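Local coordinates for protein ribonucleoside-diphosphate reductase (Pseudomonas aeruginosa, PDB 5IM3) that probably reduces ribonucleoside diphosphates to the deoxyribonucleotides needed for DNA synthesis, and binds dATP as an allosteric effector, at residues G163-I168 with T203-T208; L226-L231 with Q293-L298; W406-A411 with D511-Y516; L412-K417 with S505-P510. All coordinates share one frame; numbering follows the deposited sequence.

Overall arrangement
From the N terminus, contact 1 comes first: it closes a loop of 34 residues, most of them helical, joining helices 162-173 and 198-210 within the second ATP cone. Contact 2 opens only after that loop has closed and carries the next helix, 219-239, onto residues 293-298 of the all-alpha region, closing a loop of about 60 residues. The two are adjacent, linked by the salt bridge Arg-164 to Asp-229. On the opposite side of the chain's centre, about 53 Å from contact 2 between centres, contact 3 closes a long loop of the barrel domain, and contact 4 closes a slightly shorter one within it. These last two share the segment junctions 411/412 and 510/511, and both touch the same dATP.

Contact 1: G163-I168 with T203-T208; sequences GRLNTI and TALVMT
Leu-205 reaches across from helix 198-210 to meet Leu-165 and Ile-168 of helix 162-173, and the contact between the segments is wholly apolar. Its methyl CD2 is the shared point: Leu-165 CD1 lies 3.8 Å from Leu-205 CD2, and Ile-168 CD1 lies 3.9 Å from the same Leu-205 CD2. Leu-165 CD1 also comes near the second branch, 4.1 Å from Leu-205 CD1. The two partners are three residues apart and so project from neighbouring turns of one helical face. Leu-165 has CG trans to its backbone nitrogen (chi1 175°), which swings one methyl inward although its CB does not head straight for the other helix. Leu-205, with chi1 at -105° and so off the staggered positions, sets CD2 against both partners. The backbones stay well apart, with 9.8 Å between Leu-165 CA and Leu-205 CA, so only the ends of the side chains meet.

Polar bonds run within or beyond the helices. Thr-167 OG1 donates to Gly-163 O over 2.9 Å, approaching from 32° out of the carbonyl plane, which ties this hydroxyl back to its own helix. Arg-164 forms a salt bridge with Asp-229 of helix 219-239, the helix whose Leu-226 also packs on Leu-205. Thr-188 of helix 181-190 touches Leu-205 as well. Side chains from four helices therefore converge around this leucine, as expected for the helical bundle of an ATP cone, here the second of the two.

Contact 2: L226-L231 with Q293-L298; sequences LLMDTL and QQFTYL
Leu-227 and Tyr-297 run at about a right angle to each other, and Met-228 and Phe-295 do the same one residue further along helix 219-239. In the first pair the methyl Leu-227 CD2 meets the ring carbon Tyr-297 CE1 at 3.9 Å. Both side chains leave their backbones with CG trans to the nitrogen, and the tyrosine ring swings toward the helix even though its CB does not aim directly at it. In the second pair the methionine is folded, with chi2 79° and chi3 67°, which turns its terminal methyl toward the aromatic ring; Met-228 CE lies 4.2 Å from Phe-295 CD2. No hydrogen bond joins the two segments, so the fit rests on these two apolar contacts.

Phe-351 packs edge-to-face on the Phe-295 ring, while backbone bonds anchor the start of helix 297-307: Tyr-297 N bonds to Ser-220 OG, and the N-cap Thr-296 bonds through its hydroxyl to Gly-299 N. A further bond from Arg-225 to Gln-293 O flanks the apolar pairs. Together they dock helix 219-239 of the second ATP cone against the start of helix 297-307, in the all-alpha region.

Contact 3: W406-A411 with D511-Y516; sequences WTPVRA and DLHDLY. With DTP (2'-deoxyadenosine 5'-triphosphate), chain G.
Thr-407 lies over one face of the His-513 imidazole in a CH-pi contact. Thr-407 CB is 3.7 Å from the centroid of the His-513 ring and 19° off its normal, displaced toward the rim. The methyl comes closer still at one side, with Thr-407 CG2 3.3 Å from His-513 ND1, a tight approach. Pro-408 flanks the same ring, its CG 3.8 Å from His-513 CD2. Both residues belong to the type I turn from Trp-406 to Val-409, which presents them together. The histidine reaches them with CG trans to the backbone nitrogen (chi1 -177°). Its rotation is fixed by two carboxylates, since ND1 bonds to Glu-455 and NE2 to Asp-405. Thr-407 OG1 bonds instead to Glu-455 N, leaving the carbon side of the threonine for the ring.

Just past the turn, Arg-410 serves the bound dATP. Its chain bends at chi3 (63°), laying the guanidinium against the deoxyribose so that C5' of dATP sits 3.6 Å above its plane, over the centre. Arg-410 NH2 donates to the gamma-phosphate oxygen O3G of dATP at 2.9 Å, and NH1 makes only a weak, long bond to O1G of the same phosphate. Arg-410 NE forms a salt bridge with Asp-380. Lys-397 and Val-440 of the second subunit also bind this nucleotide, as in the specificity site at the dimer interface of class I reductases.

The carboxylate pair around His-513 would probably favour a protonated imidazole, while Arg-410, oriented by Asp-380, probably helps offset the charge of the gamma-phosphate.

Contact 4: L412-K417 with S505-P510; sequences LGSYIK and SPSDVP. With DTP (2'-deoxyadenosine 5'-triphosphate), chain G.
Ser-414 has its hydroxyl beside the backbone nitrogen (chi1 -48°), whereas Ser-505 holds OG trans to its own nitrogen (chi1 176°), and these two rotations bring the two hydroxyl oxygens together. Ser-414 OG and Ser-505 OG lie 2.6 Å apart in a short hydrogen bond. Ser-507 joins from the same loop as Ser-505: a second hydroxyl-hydroxyl hydrogen bond, 3.2 Å long, links Ser-507 OG to Ser-505 OG, and the approach of Ser-507 OG to Ser-414 OG is looser at 3.7 Å. Ala-411 supplies the backbone at both ends of the pair, its carbonyl O bonded to Ser-414 OG and its N to Ser-505 OG. The two buried hydroxyls are therefore met by main-chain groups as well as by each other.

Two residues on, Ile-416 packs on the dATP. CD1 and CG2 rest above the five-membered part of the adenine, with Ile-416 CD1 3.5 Å from N9 and Ile-416 CG2 3.5 Å from C8 of the base, while CG1 touches the sugar oxygen O4' at 3.6 Å.

The serine cluster thus pins the loop 412-417 to the loop after strand 500-504. Its chemistry is a small chain of neutral hydroxyls completed by the backbone of Ala-411. It lies in the second shell of the nucleotide: Ser-505 and Ser-507 pack against Arg-410, which binds the gamma-phosphate, and so probably help position that arginine.

Contact 1: G163-I168 with T203-T208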
# COMPACT_ATOMS: atom_id res chain seq x y z
N GLY A 163 8.98 -19.96 -67.08
CA GLY A 163 7.82 -19.35 -67.71
C GLY A 163 6.60 -19.37 -66.82
O GLY A 163 5.90 -18.37 -66.68
N ARG A 164 6.32 -20.52 -66.20
CA ARG A 164 5.17 -20.62 -65.30
C ARG A 164 5.39 -19.81 -64.03
O ARG A 164 4.42 -19.32 -63.44
CB ARG A 164 4.89 -22.08 -64.95
CG ARG A 164 3.57 -22.28 -64.22
CD ARG A 164 3.40 -23.72 -63.74
NE ARG A 164 2.05 -23.96 -63.25
CZ ARG A 164 1.61 -23.61 -62.04
NH1 ARG A 164 2.42 -23.00 -61.18
NH2 ARG A 164 0.36 -23.88 -61.69
N LEU A 165 6.64 -19.66 -63.60
CA LEU A 165 6.92 -18.87 -62.41
C LEU A 165 6.59 -17.40 -62.63
O LEU A 165 6.07 -16.74 -61.72
CB LEU A 165 8.39 -19.03 -62.01
CG LEU A 165 8.86 -18.18 -60.84
CD1 LEU A 165 8.03 -18.44 -59.59
CD2 LEU A 165 10.34 -18.43 -60.56
N ASN A 166 6.89 -16.87 -63.81
CA ASN A 166 6.54 -15.49 -64.12
C ASN A 166 5.03 -15.31 -64.27
O ASN A 166 4.51 -14.22 -64.04
CB ASN A 166 7.26 -15.03 -65.39
CG ASN A 166 8.74 -14.79 -65.17
OD1 ASN A 166 9.16 -13.67 -64.88
ND2 ASN A 166 9.54 -15.84 -65.31
N THR A 167 4.32 -16.37 -64.66
CA THR A 167 2.89 -16.25 -64.91
C THR A 167 2.11 -16.09 -63.61
O THR A 167 1.21 -15.25 -63.52
CB THR A 167 2.38 -17.46 -65.69
OG1 THR A 167 3.15 -17.61 -66.90
CG2 THR A 167 0.91 -17.28 -66.05
N ILE A 168 2.42 -16.90 -62.60
CA ILE A 168 1.64 -16.87 -61.37
C ILE A 168 1.92 -15.59 -60.59
O ILE A 168 1.02 -15.03 -59.96
CB ILE A 168 1.92 -18.13 -60.51
CG1 ILE A 168 3.40 -18.24 -60.15
CG2 ILE A 168 1.45 -19.38 -61.25
CD1 ILE A 168 3.70 -19.35 -59.16
N THR A 203 5.81 -22.32 -50.94
CA THR A 203 5.93 -21.75 -49.60
C THR A 203 7.05 -20.72 -49.54
O THR A 203 6.95 -19.74 -48.80
CB THR A 203 6.15 -22.85 -48.56
OG1 THR A 203 7.47 -23.38 -48.70
CG2 THR A 203 5.13 -23.97 -48.72
N ALA A 204 8.12 -20.93 -50.31
CA ALA A 204 9.18 -19.93 -50.40
C ALA A 204 8.67 -18.65 -51.05
O ALA A 204 9.03 -17.54 -50.63
CB ALA A 204 10.37 -20.49 -51.17
N LEU A 205 7.83 -18.78 -52.09
CA LEU A 205 7.20 -17.60 -52.68
C LEU A 205 6.31 -16.89 -51.67
O LEU A 205 6.27 -15.66 -51.61
CB LEU A 205 6.40 -18.00 -53.91
CG LEU A 205 7.01 -17.64 -55.27
CD1 LEU A 205 8.32 -18.38 -55.49
CD2 LEU A 205 6.02 -17.94 -56.38
N VAL A 206 5.58 -17.67 -50.86
CA VAL A 206 4.69 -17.07 -49.87
C VAL A 206 5.51 -16.42 -48.76
O VAL A 206 5.16 -15.34 -48.27
CB VAL A 206 3.72 -18.14 -49.32
CG1 VAL A 206 2.86 -17.57 -48.20
CG2 VAL A 206 2.85 -18.67 -50.44
N MET A 207 6.60 -17.06 -48.35
CA MET A 207 7.40 -16.53 -47.24
C MET A 207 7.91 -15.12 -47.55
O MET A 207 7.84 -14.22 -46.71
CB MET A 207 8.57 -17.47 -46.95
CG MET A 207 8.22 -18.64 -46.05
SD MET A 207 7.81 -18.13 -44.37
CE MET A 207 7.47 -19.71 -43.60
N THR A 208 8.43 -14.92 -48.76
CA THR A 208 8.96 -13.62 -49.16
C THR A 208 7.90 -12.73 -49.79
O THR A 208 8.24 -11.70 -50.38
CB THR A 208 10.13 -13.79 -50.12
OG1 THR A 208 9.65 -14.04 -51.44
CG2 THR A 208 11.03 -14.94 -49.69

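Contact 2: L226-L231 with Q293-L298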
# COMPACT_ATOMS: atom_id res chain seq x y z
N LEU A 226 -0.69 -16.19 -54.27
CA LEU A 226 0.38 -17.16 -54.46
C LEU A 226 0.06 -18.47 -53.75
O LEU A 226 0.25 -19.56 -54.32
CB LEU A 226 1.70 -16.59 -53.96
CG LEU A 226 2.21 -15.36 -54.73
CD1 LEU A 226 3.40 -14.73 -54.02
CD2 LEU A 226 2.56 -15.73 -56.16
N LEU A 227 -0.43 -18.40 -52.51
CA LEU A 227 -0.81 -19.61 -51.78
C LEU A 227 -1.89 -20.39 -52.51
O LEU A 227 -1.95 -21.62 -52.41
CB LEU A 227 -1.30 -19.24 -50.37
CG LEU A 227 -1.84 -20.38 -49.51
CD1 LEU A 227 -0.79 -21.46 -49.30
CD2 LEU A 227 -2.34 -19.84 -48.17
N MET A 228 -2.76 -19.69 -53.26
CA MET A 228 -3.83 -20.36 -53.98
C MET A 228 -3.29 -21.40 -54.96
O MET A 228 -4.00 -22.36 -55.29
CB MET A 228 -4.66 -19.32 -54.73
CG MET A 228 -6.02 -19.82 -55.19
SD MET A 228 -7.24 -19.84 -53.86
CE MET A 228 -7.40 -18.07 -53.56
N ASP A 229 -2.06 -21.23 -55.43
CA ASP A 229 -1.49 -22.18 -56.38
C ASP A 229 -1.37 -23.56 -55.76
O ASP A 229 -1.60 -24.57 -56.43
CB ASP A 229 -0.13 -21.68 -56.87
CG ASP A 229 0.24 -22.23 -58.23
OD1 ASP A 229 -0.63 -22.24 -59.13
OD2 ASP A 229 1.40 -22.64 -58.41
N THR A 230 -1.00 -23.63 -54.48
CA THR A 230 -0.94 -24.92 -53.79
C THR A 230 -2.33 -25.52 -53.63
O THR A 230 -2.51 -26.73 -53.77
CB THR A 230 -0.27 -24.77 -52.42
OG1 THR A 230 1.01 -24.14 -52.58
CG2 THR A 230 -0.08 -26.13 -51.76
N LEU A 231 -3.32 -24.68 -53.33
CA LEU A 231 -4.68 -25.17 -53.15
C LEU A 231 -5.23 -25.74 -54.45
O LEU A 231 -5.86 -26.81 -54.44
CB LEU A 231 -5.58 -24.04 -52.64
CG LEU A 231 -5.57 -23.76 -51.13
CD1 LEU A 231 -4.19 -23.40 -50.63
CD2 LEU A 231 -6.57 -22.66 -50.81
N GLN A 293 -9.25 -13.33 -56.31
CA GLN A 293 -8.31 -12.23 -56.13
C GLN A 293 -8.68 -11.34 -54.95
O GLN A 293 -7.84 -10.53 -54.53
CB GLN A 293 -8.22 -11.40 -57.41
CG GLN A 293 -7.96 -12.20 -58.68
CD GLN A 293 -6.66 -12.98 -58.63
OE1 GLN A 293 -6.59 -14.03 -57.98
NE2 GLN A 293 -5.63 -12.48 -59.30
N GLN A 294 -9.89 -11.46 -54.41
CA GLN A 294 -10.34 -10.60 -53.33
C GLN A 294 -9.71 -10.95 -51.99
O GLN A 294 -9.73 -10.13 -51.07
CB GLN A 294 -11.87 -10.67 -53.19
CG GLN A 294 -12.63 -10.33 -54.46
CD GLN A 294 -14.10 -10.68 -54.36
OE1 GLN A 294 -14.55 -11.27 -53.38
NE2 GLN A 294 -14.87 -10.31 -55.38
N PHE A 295 -9.14 -12.15 -51.86
CA PHE A 295 -8.78 -12.68 -50.56
C PHE A 295 -7.53 -12.02 -49.99
O PHE A 295 -6.52 -11.87 -50.69
CB PHE A 295 -8.56 -14.19 -50.65
CG PHE A 295 -9.82 -14.99 -50.62
CD1 PHE A 295 -10.57 -15.09 -49.46
CD2 PHE A 295 -10.26 -15.66 -51.75
CE1 PHE A 295 -11.73 -15.83 -49.43
CE2 PHE A 295 -11.42 -16.40 -51.73
CZ PHE A 295 -12.16 -16.48 -50.56
N THR A 296 -7.61 -11.63 -48.73
CA THR A 296 -6.43 -11.35 -47.93
C THR A 296 -5.79 -12.66 -47.49
O THR A 296 -6.43 -13.72 -47.50
CB THR A 296 -6.78 -10.50 -46.71
OG1 THR A 296 -7.66 -11.25 -45.85
CG2 THR A 296 -7.47 -9.21 -47.13
N TYR A 297 -4.52 -12.58 -47.10
CA TYR A 297 -3.81 -13.78 -46.65
C TYR A 297 -4.49 -14.39 -45.43
O TYR A 297 -4.64 -15.62 -45.33
CB TYR A 297 -2.36 -13.44 -46.35
CG TYR A 297 -1.51 -14.62 -45.94
CD1 TYR A 297 -1.46 -15.76 -46.73
CD2 TYR A 297 -0.75 -14.59 -44.78
CE1 TYR A 297 -0.68 -16.85 -46.37
CE2 TYR A 297 0.03 -15.67 -44.41
CZ TYR A 297 0.06 -16.80 -45.21
OH TYR A 297 0.84 -17.87 -44.85
N LEU A 298 -4.94 -13.55 -44.49
CA LEU A 298 -5.59 -14.06 -43.30
C LEU A 298 -6.94 -14.67 -43.63
O LEU A 298 -7.33 -15.70 -43.05
CB LEU A 298 -5.75 -12.94 -42.27
CG LEU A 298 -6.46 -13.31 -40.97
CD1 LEU A 298 -5.70 -14.41 -40.24
CD2 LEU A 298 -6.64 -12.09 -40.08

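Contact 3: W406-A411 with D511-Y516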
# COMPACT_ATOMS: atom_id res chain seq x y z
N TRP A 406 -31.64 -18.27 -15.02
CA TRP A 406 -31.73 -19.02 -13.77
C TRP A 406 -32.56 -18.30 -12.71
O TRP A 406 -32.70 -18.82 -11.60
CB TRP A 406 -30.33 -19.31 -13.24
CG TRP A 406 -29.73 -20.48 -13.94
CD1 TRP A 406 -29.05 -20.47 -15.12
CD2 TRP A 406 -29.80 -21.84 -13.52
NE1 TRP A 406 -28.69 -21.75 -15.46
CE2 TRP A 406 -29.13 -22.61 -14.50
CE3 TRP A 406 -30.36 -22.49 -12.42
CZ2 TRP A 406 -29.01 -23.99 -14.40
CZ3 TRP A 406 -30.24 -23.87 -12.33
CH2 TRP A 406 -29.56 -24.60 -13.31
N THR A 407 -33.13 -17.15 -13.04
CA THR A 407 -33.90 -16.39 -12.06
C THR A 407 -35.04 -17.18 -11.41
O THR A 407 -35.26 -16.99 -10.20
CB THR A 407 -34.44 -15.12 -12.73
OG1 THR A 407 -33.35 -14.28 -13.11
CG2 THR A 407 -35.38 -14.35 -11.81
N PRO A 408 -35.79 -18.03 -12.12
CA PRO A 408 -36.95 -18.68 -11.47
C PRO A 408 -36.59 -19.61 -10.33
O PRO A 408 -37.47 -19.93 -9.52
CB PRO A 408 -37.62 -19.44 -12.63
CG PRO A 408 -37.12 -18.79 -13.88
CD PRO A 408 -35.72 -18.34 -13.56
N VAL A 409 -35.34 -20.06 -10.24
CA VAL A 409 -34.96 -21.09 -9.27
C VAL A 409 -34.80 -20.46 -7.89
O VAL A 409 -34.09 -19.46 -7.73
CB VAL A 409 -33.67 -21.79 -9.72
CG1 VAL A 409 -33.20 -22.80 -8.68
CG2 VAL A 409 -33.90 -22.48 -11.06
N ARG A 410 -35.45 -21.05 -6.89
CA ARG A 410 -35.55 -20.44 -5.57
C ARG A 410 -34.19 -20.36 -4.88
O ARG A 410 -33.30 -21.18 -5.10
CB ARG A 410 -36.54 -21.22 -4.70
CG ARG A 410 -36.16 -22.66 -4.42
CD ARG A 410 -37.30 -23.40 -3.74
NE ARG A 410 -38.49 -23.47 -4.59
CZ ARG A 410 -39.57 -24.18 -4.32
NH1 ARG A 410 -39.65 -24.90 -3.20
NH2 ARG A 410 -40.59 -24.18 -5.17
N ALA A 411 -34.05 -19.35 -4.01
CA ALA A 411 -32.76 -18.94 -3.49
C ALA A 411 -32.47 -19.60 -2.14
O ALA A 411 -33.29 -20.33 -1.58
CB ALA A 411 -32.71 -17.42 -3.36
N ASP A 511 -44.26 -14.30 -9.69
CA ASP A 511 -44.79 -13.55 -10.82
C ASP A 511 -43.88 -12.41 -11.27
O ASP A 511 -44.08 -11.87 -12.36
CB ASP A 511 -46.18 -13.00 -10.48
CG ASP A 511 -46.21 -12.25 -9.16
OD1 ASP A 511 -45.54 -12.69 -8.20
OD2 ASP A 511 -46.92 -11.22 -9.07
N LEU A 512 -42.87 -12.04 -10.47
CA LEU A 512 -42.05 -10.88 -10.79
C LEU A 512 -41.22 -11.09 -12.05
O LEU A 512 -41.13 -10.20 -12.90
CB LEU A 512 -41.12 -10.55 -9.62
CG LEU A 512 -41.68 -9.80 -8.41
CD1 LEU A 512 -40.55 -9.44 -7.46
CD2 LEU A 512 -42.45 -8.55 -8.82
N HIS A 513 -40.58 -12.25 -12.17
CA HIS A 513 -39.66 -12.48 -13.28
C HIS A 513 -40.34 -12.28 -14.63
O HIS A 513 -39.73 -11.75 -15.57
CB HIS A 513 -39.07 -13.89 -13.17
CG HIS A 513 -38.06 -14.20 -14.23
ND1 HIS A 513 -37.00 -13.36 -14.53
CD2 HIS A 513 -37.94 -15.26 -15.06
CE1 HIS A 513 -36.28 -13.90 -15.49
NE2 HIS A 513 -36.82 -15.05 -15.83
N ASP A 514 -41.61 -12.68 -14.75
CA ASP A 514 -42.33 -12.53 -16.01
C ASP A 514 -42.91 -11.14 -16.21
O ASP A 514 -43.24 -10.77 -17.34
CB ASP A 514 -43.46 -13.56 -16.11
CG ASP A 514 -42.95 -14.95 -16.45
OD1 ASP A 514 -41.81 -15.08 -16.93
OD2 ASP A 514 -43.71 -15.92 -16.24
N LEU A 515 -43.07 -10.36 -15.14
CA LEU A 515 -43.55 -8.99 -15.28
C LEU A 515 -42.40 -8.07 -15.70
O LEU A 515 -41.22 -8.38 -15.53
CB LEU A 515 -44.17 -8.50 -13.98
CG LEU A 515 -45.44 -9.22 -13.49
CD1 LEU A 515 -45.83 -8.71 -12.11
CD2 LEU A 515 -46.59 -9.05 -14.47
N TYR A 516 -42.77 -6.91 -16.25
CA TYR A 516 -41.80 -5.91 -16.67
C TYR A 516 -42.50 -4.56 -16.77
O TYR A 516 -43.73 -4.48 -16.77
CB TYR A 516 -41.13 -6.29 -18.00
CG TYR A 516 -42.10 -6.52 -19.14
CD1 TYR A 516 -42.54 -5.46 -19.93
CD2 TYR A 516 -42.57 -7.79 -19.43
CE1 TYR A 516 -43.43 -5.67 -20.97
CE2 TYR A 516 -43.46 -8.01 -20.47
CZ TYR A 516 -43.88 -6.95 -21.24
OH TYR A 516 -44.76 -7.16 -22.28
PG DTP G . -42.90 -27.31 -4.51
O1G DTP G . -42.15 -27.17 -3.23
O2G DTP G . -44.38 -26.92 -4.38
O3G DTP G . -42.29 -26.48 -5.64
PB DTP G . -42.16 -29.43 -6.31
O1B DTP G . -42.20 -28.46 -7.42
O2B DTP G . -42.83 -30.75 -6.70
O3B DTP G . -42.89 -28.81 -5.03
PA DTP G . -39.38 -29.55 -6.78
O1A DTP G . -39.91 -28.97 -8.00
O2A DTP G . -38.77 -30.89 -7.12
O3A DTP G . -40.66 -29.75 -5.87
O5' DTP G . -38.29 -28.59 -6.16
C5' DTP G . -38.50 -27.17 -6.05
C4' DTP G . -37.18 -26.48 -5.81
O4' DTP G . -36.49 -27.13 -4.72
C3' DTP G . -36.21 -26.47 -6.99
O3' DTP G . -35.56 -25.20 -7.09
C2' DTP G . -35.21 -27.57 -6.65
C1' DTP G . -35.20 -27.55 -5.13
N9 DTP G . -34.93 -28.85 -4.53
C8 DTP G . -35.85 -29.86 -4.34
N7 DTP G . -35.34 -30.95 -3.83
C5 DTP G . -34.00 -30.64 -3.65
C6 DTP G . -32.92 -31.37 -3.13
N6 DTP G . -33.02 -32.63 -2.68
N1 DTP G . -31.71 -30.77 -3.08
C2 DTP G . -31.61 -29.51 -3.53
N3 DTP G . -32.55 -28.72 -4.04
C4 DTP G . -33.74 -29.35 -4.08

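Contact 4: L412-K417 with S505-P510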
# COMPACT_ATOMS: atom_id res chain seq x y z
N LEU A 412 -31.27 -19.33 -1.62
CA LEU A 412 -30.88 -19.82 -0.30
C LEU A 412 -31.95 -19.47 0.72
O LEU A 412 -32.46 -18.34 0.75
CB LEU A 412 -29.54 -19.21 0.11
CG LEU A 412 -29.05 -19.56 1.52
CD1 LEU A 412 -28.66 -21.03 1.62
CD2 LEU A 412 -27.88 -18.67 1.92
N GLY A 413 -32.30 -20.45 1.55
CA GLY A 413 -33.25 -20.26 2.62
C GLY A 413 -34.69 -20.55 2.27
O GLY A 413 -35.55 -20.53 3.16
N SER A 414 -34.99 -20.81 1.00
CA SER A 414 -36.36 -21.11 0.59
C SER A 414 -36.78 -22.49 1.08
O SER A 414 -35.97 -23.41 1.19
CB SER A 414 -36.49 -21.05 -0.93
OG SER A 414 -35.90 -19.88 -1.46
N TYR A 415 -38.07 -22.62 1.39
CA TYR A 415 -38.61 -23.91 1.80
C TYR A 415 -38.68 -24.87 0.62
O TYR A 415 -38.84 -24.47 -0.54
CB TYR A 415 -40.00 -23.73 2.41
CG TYR A 415 -40.60 -25.01 2.96
CD1 TYR A 415 -40.22 -25.51 4.20
CD2 TYR A 415 -41.56 -25.71 2.23
CE1 TYR A 415 -40.78 -26.67 4.70
CE2 TYR A 415 -42.12 -26.88 2.73
CZ TYR A 415 -41.72 -27.35 3.96
OH TYR A 415 -42.27 -28.51 4.46
N ILE A 416 -38.55 -26.16 0.92
CA ILE A 416 -38.69 -27.23 -0.05
C ILE A 416 -39.61 -28.28 0.55
O ILE A 416 -39.21 -28.99 1.49
CB ILE A 416 -37.34 -27.85 -0.44
CG1 ILE A 416 -36.44 -26.81 -1.10
CG2 ILE A 416 -37.55 -29.05 -1.37
CD1 ILE A 416 -35.05 -27.32 -1.39
N LYS A 417 -40.82 -28.39 0.02
CA LYS A 417 -41.74 -29.44 0.46
C LYS A 417 -41.20 -30.81 0.04
O LYS A 417 -40.39 -30.93 -0.89
CB LYS A 417 -43.13 -29.22 -0.12
CG LYS A 417 -44.26 -29.88 0.68
CD LYS A 417 -45.59 -29.84 -0.08
CE LYS A 417 -46.77 -30.17 0.83
NZ LYS A 417 -47.05 -29.08 1.81
N SER A 505 -36.65 -14.32 -2.59
CA SER A 505 -36.55 -15.58 -3.33
C SER A 505 -37.70 -15.68 -4.33
O SER A 505 -38.84 -15.37 -3.99
CB SER A 505 -36.58 -16.77 -2.39
OG SER A 505 -36.57 -17.98 -3.14
N PRO A 506 -37.44 -16.12 -5.56
CA PRO A 506 -38.53 -16.16 -6.55
C PRO A 506 -39.70 -17.03 -6.14
O PRO A 506 -40.83 -16.77 -6.57
CB PRO A 506 -37.84 -16.70 -7.82
CG PRO A 506 -36.62 -17.38 -7.33
CD PRO A 506 -36.17 -16.62 -6.12
N SER A 507 -39.48 -18.05 -5.30
CA SER A 507 -40.58 -18.91 -4.87
C SER A 507 -41.61 -18.15 -4.03
O SER A 507 -42.77 -18.57 -3.98
CB SER A 507 -40.05 -20.10 -4.08
OG SER A 507 -39.22 -19.69 -3.01
N ASP A 508 -41.22 -17.06 -3.38
CA ASP A 508 -42.17 -16.20 -2.69
C ASP A 508 -42.78 -15.15 -3.60
O ASP A 508 -43.83 -14.59 -3.27
CB ASP A 508 -41.50 -15.51 -1.51
CG ASP A 508 -41.13 -16.47 -0.39
OD1 ASP A 508 -42.00 -17.26 0.03
OD2 ASP A 508 -39.96 -16.44 0.05
N VAL A 509 -42.15 -14.85 -4.74
CA VAL A 509 -42.63 -13.83 -5.66
C VAL A 509 -42.57 -14.38 -7.08
O VAL A 509 -41.90 -13.81 -7.94
CB VAL A 509 -41.80 -12.54 -5.52
CG1 VAL A 509 -42.06 -11.90 -4.15
CG2 VAL A 509 -40.31 -12.82 -5.70
N PRO A 510 -43.28 -15.49 -7.36
CA PRO A 510 -43.07 -16.18 -8.65
C PRO A 510 -43.52 -15.39 -9.87
O PRO A 510 -43.18 -15.79 -10.99
CB PRO A 510 -43.89 -17.47 -8.49
CG PRO A 510 -44.91 -17.15 -7.44
CD PRO A 510 -44.26 -16.18 -6.51
PG DTP G . -42.90 -27.31 -4.51
O1G DTP G . -42.15 -27.17 -3.23
O2G DTP G . -44.38 -26.92 -4.38
O3G DTP G . -42.29 -26.48 -5.64
PB DTP G . -42.16 -29.43 -6.31
O1B DTP G . -42.20 -28.46 -7.42
O2B DTP G . -42.83 -30.75 -6.70
O3B DTP G . -42.89 -28.81 -5.03
PA DTP G . -39.38 -29.55 -6.78
O1A DTP G . -39.91 -28.97 -8.00
O2A DTP G . -38.77 -30.89 -7.12
O3A DTP G . -40.66 -29.75 -5.87
O5' DTP G . -38.29 -28.59 -6.16
C5' DTP G . -38.50 -27.17 -6.05
C4' DTP G . -37.18 -26.48 -5.81
O4' DTP G . -36.49 -27.13 -4.72
C3' DTP G . -36.21 -26.47 -6.99
O3' DTP G . -35.56 -25.20 -7.09
C2' DTP G . -35.21 -27.57 -6.65
C1' DTP G . -35.20 -27.55 -5.13
N9 DTP G . -34.93 -28.85 -4.53
C8 DTP G . -35.85 -29.86 -4.34
N7 DTP G . -35.34 -30.95 -3.83
C5 DTP G . -34.00 -30.64 -3.65
C6 DTP G . -32.92 -31.37 -3.13
N6 DTP G . -33.02 -32.63 -2.68
N1 DTP G . -31.71 -30.77 -3.08
C2 DTP G . -31.61 -29.51 -3.53
N3 DTP G . -32.55 -28.72 -4.04
C4 DTP G . -33.74 -29.35 -4.08